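Side-chain contacts in glucosamine-6-phosphate deaminase (Bacillus subtilis, PDB 2BKX), which belongs to an enzyme family with a Rossmann-like alpha/beta fold and holds fructose -6-phosphate in a pocket: residues V64-Y69 and D127-G132; G137-N142 and Q185-S190. All coordinates share one frame; numbering follows the deposited sequence. Where two conformers were deposited one is given.

Contact 1: V64-Y69 and D127-G132; sequences VNLDEY and DIQLLG. With F6R (fructose -6-phosphate), chain C.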
loop_
_atom_site.group_PDB
_atom_site.type_symbol
_atom_site.label_atom_id
_atom_site.label_comp_id
_atom_site.label_asym_id
_atom_site.label_seq_id
_atom_site.Cartn_x
_atom_site.Cartn_y
_atom_site.Cartn_z
ATOM N N VAL A 64 -3.365 0.543 -9.367
ATOM C CA VAL A 64 -2.920 1.876 -8.959
ATOM C C VAL A 64 -2.121 1.693 -7.664
ATOM O O VAL A 64 -2.543 0.972 -6.748
ATOM C CB VAL A 64 -4.069 2.891 -8.764
ATOM C CG1 VAL A 64 -4.707 3.171 -10.100
ATOM C CG2 VAL A 64 -5.120 2.400 -7.817
ATOM N N ASN A 65 -0.952 2.326 -7.605
ATOM C CA ASN A 65 -0.129 2.247 -6.420
ATOM C C ASN A 65 -0.350 3.452 -5.507
ATOM O O ASN A 65 -0.688 4.552 -5.959
ATOM C CB ASN A 65 1.357 2.119 -6.777
ATOM C CG ASN A 65 1.840 0.705 -6.697
ATOM O OD1 ASN A 65 2.571 0.321 -5.721
ATOM N ND2 ASN A 65 1.421 -0.097 -7.623
ATOM N N LEU A 66 -0.118 3.239 -4.223
ATOM C CA LEU A 66 -0.278 4.282 -3.222
ATOM C C LEU A 66 0.629 5.463 -3.416
ATOM O O LEU A 66 0.234 6.607 -3.191
ATOM C CB LEU A 66 -0.024 3.714 -1.818
ATOM C CG LEU A 66 -1.079 2.805 -1.235
ATOM C CD1 LEU A 66 -0.557 2.054 -0.014
ATOM C CD2 LEU A 66 -2.304 3.596 -0.833
ATOM N N ASP A 67 1.886 5.194 -3.750
ATOM C CA ASP A 67 2.892 6.225 -3.561
ATOM C C ASP A 67 4.134 6.047 -4.397
ATOM O O ASP A 67 4.374 4.992 -4.992
ATOM C CB ASP A 67 3.235 6.396 -2.058
ATOM C CG ASP A 67 3.371 5.150 -1.298
ATOM O OD1 ASP A 67 2.944 5.254 -0.122
ATOM O OD2 ASP A 67 3.887 4.100 -1.789
ATOM N N GLU A 68 4.929 7.115 -4.466
ATOM C CA GLU A 68 6.233 7.105 -5.127
ATOM C C GLU A 68 7.066 8.195 -4.510
ATOM O O GLU A 68 6.540 9.225 -4.065
ATOM C CB GLU A 68 6.109 7.327 -6.622
ATOM C CG GLU A 68 7.410 7.398 -7.422
ATOM C CD GLU A 68 8.262 6.136 -7.345
ATOM O OE1 GLU A 68 8.808 5.823 -6.264
ATOM O OE2 GLU A 68 8.346 5.427 -8.390
ATOM N N TYR A 69 8.368 7.966 -4.420
ATOM C CA TYR A 69 9.255 8.978 -3.870
ATOM C C TYR A 69 9.425 10.133 -4.879
ATOM O O TYR A 69 9.514 9.927 -6.090
ATOM C CB TYR A 69 10.625 8.400 -3.587
ATOM C CG TYR A 69 10.746 7.500 -2.387
ATOM C CD1 TYR A 69 11.050 6.154 -2.539
ATOM C CD2 TYR A 69 10.591 7.978 -1.096
ATOM C CE1 TYR A 69 11.183 5.315 -1.437
ATOM C CE2 TYR A 69 10.724 7.164 0.012
ATOM C CZ TYR A 69 11.055 5.847 -0.158
ATOM O OH TYR A 69 11.210 5.083 0.967
ATOM N N ASP A 127 -11.248 -1.659 -6.477
ATOM C CA ASP A 127 -12.011 -2.779 -5.988
ATOM C C ASP A 127 -11.460 -3.338 -4.673
ATOM O O ASP A 127 -12.191 -3.869 -3.830
ATOM C CB ASP A 127 -12.114 -3.877 -7.043
ATOM C CG ASP A 127 -12.979 -3.451 -8.193
ATOM O OD1 ASP A 127 -14.204 -3.472 -7.987
ATOM O OD2 ASP A 127 -12.442 -3.018 -9.266
ATOM N N ILE A 128 -10.129 -3.288 -4.543
ATOM C CA ILE A 128 -9.488 -3.592 -3.274
ATOM C C ILE A 128 -8.275 -2.688 -3.155
ATOM O O ILE A 128 -7.664 -2.376 -4.170
ATOM C CB ILE A 128 -9.074 -5.072 -3.141
ATOM C CG1 ILE A 128 -8.699 -5.427 -1.692
ATOM C CG2 ILE A 128 -7.959 -5.416 -4.142
ATOM C CD1 ILE A 128 -8.522 -6.930 -1.509
ATOM N N GLN A 129 -7.940 -2.287 -1.927
ATOM C CA GLN A 129 -6.744 -1.466 -1.701
ATOM C C GLN A 129 -5.922 -2.169 -0.632
ATOM O O GLN A 129 -6.357 -2.282 0.519
ATOM C CB GLN A 129 -7.111 -0.056 -1.257
ATOM C CG GLN A 129 -5.909 0.807 -0.914
ATOM C CD GLN A 129 -5.044 1.113 -2.106
ATOM O OE1 GLN A 129 -5.481 1.843 -2.999
ATOM N NE2 GLN A 129 -3.798 0.620 -2.119
ATOM N N LEU A 130 -4.732 -2.654 -1.027
ATOM C CA LEU A 130 -3.745 -3.163 -0.100
ATOM C C LEU A 130 -3.014 -1.995 0.589
ATOM O O LEU A 130 -2.663 -1.002 -0.045
ATOM C CB LEU A 130 -2.732 -4.042 -0.832
ATOM C CG LEU A 130 -3.059 -5.333 -1.570
ATOM C CD1 LEU A 130 -1.769 -6.058 -2.022
ATOM C CD2 LEU A 130 -3.877 -6.178 -0.730
ATOM N N LEU A 131 -2.808 -2.128 1.894
ATOM C CA LEU A 131 -2.105 -1.139 2.681
ATOM C C LEU A 131 -1.111 -1.832 3.590
ATOM O O LEU A 131 -1.299 -2.979 3.993
ATOM C CB LEU A 131 -3.066 -0.386 3.624
ATOM C CG LEU A 131 -4.138 0.428 3.023
ATOM C CD1 LEU A 131 -5.039 1.031 4.112
ATOM C CD2 LEU A 131 -3.581 1.537 2.127
ATOM N N GLY A 132 -0.061 -1.109 3.907
ATOM C CA GLY A 132 0.723 -1.397 5.118
ATOM C C GLY A 132 0.501 -0.282 6.129
ATOM O O GLY A 132 -0.358 0.590 5.921
HETATM C C1 F6R C . 3.374 1.313 0.945
HETATM C C2 F6R C . 3.134 2.524 1.826
HETATM C C3 F6R C . 3.648 2.698 3.261
HETATM C C4 F6R C . 4.124 1.385 3.914
HETATM C C5 F6R C . 4.605 1.556 5.346
HETATM C C6 F6R C . 5.114 0.242 5.927
HETATM O O1 F6R C . 3.129 1.600 -0.445
HETATM O O2 F6R C . 2.434 3.396 1.361
HETATM O O3 F6R C . 2.582 3.169 4.066
HETATM O O4 F6R C . 3.043 0.459 3.889
HETATM O O5 F6R C . 5.601 2.565 5.454
HETATM O O6 F6R C . 6.295 -0.147 5.209
HETATM P P F6R C . 6.901 -1.604 5.445
HETATM O O1P F6R C . 5.926 -2.578 4.843
HETATM O O2P F6R C . 6.991 -1.780 6.937
HETATM O O3P F6R C . 8.225 -1.634 4.751
#
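Leu-66 sends its forked end against Gln-129 and Leu-131. This is the tight part of the contact, and it is buried. Leu-66 CD2 lies 3.6 Å from Gln-129 NE2. The two leucines cross at about a right angle, with Leu-66 CD1 3.7 Å from Leu-131 CD2. Leu-66 CD1 also rests 3.7 Å from the carbonyl O of Leu-130. The Gln-129 amide is held from its own strand. Its chain leaves anti to the backbone N and bends at chi2 (66°). The bend brings NE2 back to Leu-130 O at 2.9 Å, in a nearly straight bond (172°) lying in the amide plane. Strands 62-69 and 128-131 are not direct neighbours in the Rossmann-like sheet. Strand 31-34 runs between them, parallel to both, so no hydrogen bond joins the two segments and side chains make the contact. The packing is looser at Val-64, where CG2 stays 4.9 Å from Gln-129 OE1. Beyond Leu-66 the neighbour is fructose -6-phosphate. Asp-67, in one of two modelled conformers, accepts a bond from ligand O1 at OD2 (2.9 Å). Gly-132 CA comes within 3.2 Å of ligand O4.

Contact 2: G137-N142 and Q185-S190; sequences GHIGFN and QTILSS. With F6R (fructose -6-phosphate), chain C.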
loop_
_atom_site.group_PDB
_atom_site.type_symbol
_atom_site.label_atom_id
_atom_site.label_comp_id
_atom_site.label_asym_id
_atom_site.label_seq_id
_atom_site.Cartn_x
_atom_site.Cartn_y
_atom_site.Cartn_z
ATOM N N GLY A 137 1.674 4.872 12.379
ATOM C CA GLY A 137 0.303 4.801 11.928
ATOM C C GLY A 137 0.006 5.373 10.560
ATOM O O GLY A 137 -1.143 5.357 10.135
ATOM N N HIS A 138 1.035 5.804 9.817
ATOM C CA HIS A 138 0.745 6.296 8.481
ATOM C C HIS A 138 0.160 5.211 7.608
ATOM O O HIS A 138 0.438 4.035 7.776
ATOM C CB HIS A 138 1.926 7.025 7.818
ATOM C CG HIS A 138 3.083 6.192 7.360
ATOM N ND1 HIS A 138 4.371 6.610 7.573
ATOM C CD2 HIS A 138 3.180 5.044 6.661
ATOM C CE1 HIS A 138 5.214 5.744 7.032
ATOM N NE2 HIS A 138 4.512 4.788 6.460
ATOM N N ILE A 139 -0.636 5.637 6.647
ATOM C CA ILE A 139 -1.135 4.799 5.547
ATOM C C ILE A 139 -0.820 5.553 4.264
ATOM O O ILE A 139 -0.906 6.765 4.216
ATOM C CB ILE A 139 -2.615 4.390 5.684
ATOM C CG1 ILE A 139 -3.520 5.598 5.838
ATOM C CG2 ILE A 139 -2.773 3.427 6.859
ATOM C CD1 ILE A 139 -5.032 5.293 5.788
ATOM N N GLY A 140 -0.408 4.843 3.241
ATOM C CA GLY A 140 0.356 5.486 2.182
ATOM C C GLY A 140 1.503 6.266 2.821
ATOM O O GLY A 140 2.115 5.779 3.764
ATOM N N PHE A 141 1.746 7.485 2.355
ATOM C CA PHE A 141 2.633 8.403 3.092
ATOM C C PHE A 141 1.860 9.569 3.698
ATOM O O PHE A 141 2.366 10.711 3.829
ATOM C CB PHE A 141 3.810 8.877 2.247
ATOM C CG PHE A 141 4.886 7.834 2.020
ATOM C CD1 PHE A 141 5.485 7.787 0.792
ATOM C CD2 PHE A 141 5.342 6.978 3.032
ATOM C CE1 PHE A 141 6.564 6.910 0.548
ATOM C CE2 PHE A 141 6.395 6.074 2.773
ATOM C CZ PHE A 141 7.000 6.059 1.546
ATOM N N ASN A 142 0.625 9.275 4.100
ATOM C CA ASN A 142 -0.182 10.216 4.883
ATOM C C ASN A 142 0.257 10.168 6.328
ATOM O O ASN A 142 -0.097 9.227 7.038
ATOM C CB ASN A 142 -1.668 9.888 4.748
ATOM C CG ASN A 142 -2.135 9.982 3.333
ATOM O OD1 ASN A 142 -2.352 11.090 2.817
ATOM N ND2 ASN A 142 -2.344 8.843 2.703
ATOM N N GLN A 185 -8.692 10.156 1.786
ATOM C CA GLN A 185 -9.972 9.984 1.135
ATOM C C GLN A 185 -9.842 9.105 -0.112
ATOM O O GLN A 185 -10.726 8.306 -0.435
ATOM C CB GLN A 185 -10.610 11.328 0.785
ATOM C CG GLN A 185 -11.931 11.200 0.091
ATOM C CD GLN A 185 -12.983 10.568 0.932
ATOM O OE1 GLN A 185 -13.419 11.154 1.895
ATOM N NE2 GLN A 185 -13.428 9.374 0.545
ATOM N N THR A 186 -8.726 9.228 -0.822
ATOM C CA THR A 186 -8.473 8.367 -1.978
ATOM C C THR A 186 -8.505 6.879 -1.568
ATOM O O THR A 186 -9.085 6.008 -2.240
ATOM C CB THR A 186 -7.089 8.669 -2.617
ATOM O OG1 THR A 186 -6.828 10.080 -2.603
ATOM C CG2 THR A 186 -7.041 8.143 -4.024
ATOM N N ILE A 187 -7.864 6.594 -0.438
ATOM C CA ILE A 187 -7.839 5.224 0.112
ATOM C C ILE A 187 -9.240 4.760 0.576
ATOM O O ILE A 187 -9.703 3.653 0.253
ATOM C CB ILE A 187 -6.815 5.153 1.250
ATOM C CG1 ILE A 187 -5.393 5.335 0.690
ATOM C CG2 ILE A 187 -6.978 3.864 2.115
ATOM C CD1 ILE A 187 -4.344 5.622 1.756
ATOM N N LEU A 188 -9.941 5.641 1.289
ATOM C CA LEU A 188 -11.257 5.315 1.838
ATOM C C LEU A 188 -12.301 5.088 0.759
ATOM O O LEU A 188 -13.311 4.442 1.014
ATOM C CB LEU A 188 -11.743 6.400 2.775
ATOM C CG LEU A 188 -11.053 6.469 4.117
ATOM C CD1 LEU A 188 -11.514 7.693 4.875
ATOM C CD2 LEU A 188 -11.266 5.200 4.962
ATOM N N SER A 189 -12.087 5.619 -0.447
ATOM C CA SER A 189 -13.004 5.373 -1.556
ATOM C C SER A 189 -12.949 3.962 -2.119
ATOM O O SER A 189 -13.803 3.593 -2.917
ATOM C CB SER A 189 -12.752 6.407 -2.634
ATOM O OG SER A 189 -13.130 7.689 -2.148
ATOM N N SER A 190 -11.975 3.161 -1.703
ATOM C CA SER A 190 -11.895 1.795 -2.166
ATOM C C SER A 190 -13.132 1.033 -1.735
ATOM O O SER A 190 -13.674 1.270 -0.638
ATOM C CB SER A 190 -10.706 1.091 -1.575
ATOM O OG SER A 190 -10.568 -0.212 -2.142
HETATM C C1 F6R C . 3.374 1.313 0.945
HETATM C C2 F6R C . 3.134 2.524 1.826
HETATM C C3 F6R C . 3.648 2.698 3.261
HETATM C C4 F6R C . 4.124 1.385 3.914
HETATM C C5 F6R C . 4.605 1.556 5.346
HETATM C C6 F6R C . 5.114 0.242 5.927
HETATM O O1 F6R C . 3.129 1.600 -0.445
HETATM O O2 F6R C . 2.434 3.396 1.361
HETATM O O3 F6R C . 2.582 3.169 4.066
HETATM O O4 F6R C . 3.043 0.459 3.889
HETATM O O5 F6R C . 5.601 2.565 5.454
HETATM O O6 F6R C . 6.295 -0.147 5.209
HETATM P P F6R C . 6.901 -1.604 5.445
HETATM O O1P F6R C . 5.926 -2.578 4.843
HETATM O O2P F6R C . 6.991 -1.780 6.937
HETATM O O3P F6R C . 8.225 -1.634 4.751
#
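The backbones come nearest where Gly-140 CA lies 8.5 Å from Ile-187 CA, and side chains fill the distance. Segment 137-142 is part of the loop after strand 128-131 of the Rossmann-like sheet. Residues 139-142 form a beta turn close to type II', with Gly-140 at positive phi (51°). Asn-142 N closes the turn on Ile-139 O at 2.9 Å. The Asn-142 side chain adds a second grip. Its ND2 donates to the same Ile-139 O, also at 2.9 Å, from the opposite face of the carbonyl plane. Outside the two segments, ND2 is also hydrogen-bonded to Met-182 O.

Ile-187 stands on helix 184-188 and points at this turn. Its chain is extended at chi2 (166°), so CD1 reaches out toward the turn. CD1 lies 4.1 Å from Ile-139 CD1, where the two isoleucines approach at a slant. The same methyl lies 3.9 Å from Asn-142 ND2, the two side chains arriving from opposite directions. It also lies near Gly-140 N. No hydrogen bond crosses between the segments. Every close approach from the helix side is made by the Ile-187 CD1 methyl.

Segment 137-142 also lines the ligand pocket. Phe-141 lies over one face of the His-138 ring, with CD2 offset toward the rim. His-138 ND1 is hydrogen-bonded to Glu-143, which limits rotation of the ring. Fructose -6-phosphate meets the ring at its edge, in plane. His-138 NE2 and ligand O5 are 2.7 Å apart in a nearly straight bond (168°), and either could be the donor. Two carbons along the ligand chain, at C3, O3 donates to the carbonyl O of Gly-140 at 2.7 Å.

In the fold
From the N terminus, the chain reaches strand 62-69 first. Contact 1 closes the loop that carries helices 80-89 and 109-122 and returns in strand 128-131. Contact 2 opens only five residues later. Its loop includes strand 153-156, helix 159-165 and strand 178-181, and ends in helix 184-188. The two loops follow in series and neither nest nor cross. They still meet in space, with centres about 8 Å apart. Asp-67 OD1 packs 3.4 Å from Gly-140 C, and Ser-190 OG lies 3.4 Å from Gln-129 N. Met-182 is hydrogen-bonded to both Leu-66 and Asn-142. Residues 64-69, 127-132 and 137-142 border the fructose -6-phosphate, and helix 184-188 backs the turn from behind.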